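Local structure of Nadp(h)-dependent ketose reductase (Bemisia argentifolii, 1E3J) at residues V156-C161 with K189-F194. The protein probably catalyses the NADP(H)-dependent, zinc-requiring interconversion of fructose and sorbitol, as a ketose reductase of the zinc-containing alcohol dehydrogenase family. Residues are numbered along the deposited sequence; the frame is centred on the assembly and turned at random.
Sequences VGVHAC and KAYGAF
In the nucleotide-binding, Rossmann-type half of this zinc-dependent dehydrogenase, Tyr191, just past the end of helix 179-190, reaches over to Val158 and Cys161 on helix 151-164. The contact is small and apolar, burying 128 Å² in all, and Tyr191 supplies almost all of its second side. Cys161 and Tyr191 are also the closest backbone positions, their CA atoms 7.8 Å apart. From Cys161 it is CB that does the touching, lying 3.8 Å from Tyr191 CD2 and 4.1 Å from Tyr191 CE2, on an oblique line to the ring. SG, anti to the carbonyl carbon (chi1 -74°), lies a little farther from the ring than CB; the same side chain also packs on Ala187 and Ala188 of helix 179-190. Farther out along the tyrosine, Val158 offers CG1 at the ring edge, near the ring plane, 4.0 Å from Tyr191 OH, the two side chains crossing at about a right angle. Ile303 and Met307 of helix 301-309 touch both Val158 and Tyr191, while Leu168 of a second subunit packs on the tyrosine, which places this small cluster beside a subunit boundary.

The turn carrying the ring is a Schellman motif. Gly192 takes a positive phi of 94°, and its N donates to Lys189 O at 2.9 Å. From the last turn of the helix, the side chain of Lys189 reaches forward, and NZ gives a hydrogen bond of 2.9 Å to Ala193 O, in the carbonyl plane; a salt bridge to Asp214 also holds this ammonium group. The chain then enters strand 194-199, next to strand 171-175 in the parallel sheet. This is the helix-to-strand turn of a beta-alpha-beta crossover, characteristic of the Rossmann fold.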
loop_
_atom_site.group_PDB
_atom_site.type_symbol
_atom_site.label_atom_id
_atom_site.label_comp_id
_atom_site.label_asym_id
_atom_site.label_seq_id
_atom_site.Cartn_x
_atom_site.Cartn_y
_atom_site.Cartn_z
ATOM N N VAL A 156 -14.807 1.241 15.712
ATOM C CA VAL A 156 -13.548 1.804 16.187
ATOM C C VAL A 156 -12.544 0.662 16.236
ATOM O O VAL A 156 -11.360 0.839 15.952
ATOM C CB VAL A 156 -13.626 2.355 17.604
ATOM C CG1 VAL A 156 -12.226 2.782 18.037
ATOM C CG2 VAL A 156 -14.615 3.556 17.692
ATOM N N GLY A 157 -13.004 -0.525 16.606
ATOM C CA GLY A 157 -12.076 -1.638 16.641
ATOM C C GLY A 157 -11.713 -2.088 15.224
ATOM O O GLY A 157 -10.585 -2.516 14.966
ATOM N N VAL A 158 -12.680 -2.030 14.311
ATOM C CA VAL A 158 -12.423 -2.441 12.957
ATOM C C VAL A 158 -11.397 -1.460 12.372
ATOM O O VAL A 158 -10.415 -1.870 11.729
ATOM C CB VAL A 158 -13.728 -2.383 12.098
ATOM C CG1 VAL A 158 -13.399 -2.523 10.623
ATOM C CG2 VAL A 158 -14.646 -3.501 12.481
ATOM N N HIS A 159 -11.619 -0.173 12.624
ATOM C CA HIS A 159 -10.747 0.854 12.101
ATOM C C HIS A 159 -9.329 0.639 12.597
ATOM O O HIS A 159 -8.369 0.706 11.811
ATOM C CB HIS A 159 -11.230 2.236 12.512
ATOM C CG HIS A 159 -10.475 3.350 11.866
ATOM N ND1 HIS A 159 -10.252 3.412 10.503
ATOM C CD2 HIS A 159 -9.922 4.470 12.390
ATOM C CE1 HIS A 159 -9.603 4.524 10.217
ATOM N NE2 HIS A 159 -9.387 5.187 11.344
ATOM N N ALA A 160 -9.180 0.366 13.896
ATOM C CA ALA A 160 -7.838 0.139 14.430
ATOM C C ALA A 160 -7.214 -1.102 13.787
ATOM O O ALA A 160 -6.032 -1.081 13.446
ATOM C CB ALA A 160 -7.876 -0.003 15.942
ATOM N N CYS A 161 -7.995 -2.169 13.577
ATOM C CA CYS A 161 -7.415 -3.362 12.957
ATOM C C CYS A 161 -6.975 -3.106 11.519
ATOM O O CYS A 161 -5.854 -3.490 11.122
ATOM C CB CYS A 161 -8.380 -4.551 12.989
ATOM S SG CYS A 161 -8.538 -5.268 14.661
ATOM N N LYS A 189 -10.031 -10.800 16.314
ATOM C CA LYS A 189 -10.293 -12.222 16.131
ATOM C C LYS A 189 -11.076 -12.375 14.837
ATOM O O LYS A 189 -10.828 -13.307 14.062
ATOM C CB LYS A 189 -11.107 -12.805 17.292
ATOM C CG LYS A 189 -10.337 -12.883 18.600
ATOM C CD LYS A 189 -9.121 -13.796 18.496
ATOM C CE LYS A 189 -9.487 -15.225 17.982
ATOM N NZ LYS A 189 -8.217 -15.984 17.608
ATOM N N ALA A 190 -12.028 -11.478 14.590
ATOM C CA ALA A 190 -12.758 -11.601 13.351
ATOM C C ALA A 190 -11.790 -11.462 12.152
ATOM O O ALA A 190 -12.040 -12.028 11.095
ATOM C CB ALA A 190 -13.869 -10.545 13.269
ATOM N N TYR A 191 -10.670 -10.749 12.312
ATOM C CA TYR A 191 -9.763 -10.631 11.182
ATOM C C TYR A 191 -8.794 -11.781 11.073
ATOM O O TYR A 191 -7.902 -11.749 10.226
ATOM C CB TYR A 191 -8.964 -9.323 11.219
ATOM C CG TYR A 191 -9.668 -8.243 10.492
ATOM C CD1 TYR A 191 -9.708 -8.253 9.082
ATOM C CD2 TYR A 191 -10.348 -7.237 11.171
ATOM C CE1 TYR A 191 -10.414 -7.292 8.366
ATOM C CE2 TYR A 191 -11.055 -6.257 10.457
ATOM C CZ TYR A 191 -11.082 -6.302 9.044
ATOM O OH TYR A 191 -11.776 -5.385 8.290
ATOM N N GLY A 192 -8.925 -12.776 11.949
ATOM C CA GLY A 192 -8.053 -13.917 11.843
ATOM C C GLY A 192 -6.808 -13.856 12.698
ATOM O O GLY A 192 -5.943 -14.725 12.595
ATOM N N ALA A 193 -6.701 -12.854 13.556
ATOM C CA ALA A 193 -5.493 -12.756 14.378
ATOM C C ALA A 193 -5.490 -13.660 15.593
ATOM O O ALA A 193 -6.532 -14.180 16.027
ATOM C CB ALA A 193 -5.315 -11.326 14.873
ATOM N N PHE A 194 -4.298 -13.805 16.162
ATOM C CA PHE A 194 -4.130 -14.524 17.421
ATOM C C PHE A 194 -4.100 -13.325 18.378
ATOM O O PHE A 194 -3.332 -12.380 18.149
ATOM C CB PHE A 194 -2.792 -15.233 17.462
ATOM C CG PHE A 194 -2.509 -15.910 18.776
ATOM C CD1 PHE A 194 -1.899 -15.206 19.817
ATOM C CD2 PHE A 194 -2.824 -17.275 18.960
ATOM C CE1 PHE A 194 -1.592 -15.850 21.041
ATOM C CE2 PHE A 194 -2.530 -17.930 20.152
ATOM C CZ PHE A 194 -1.910 -17.220 21.206
#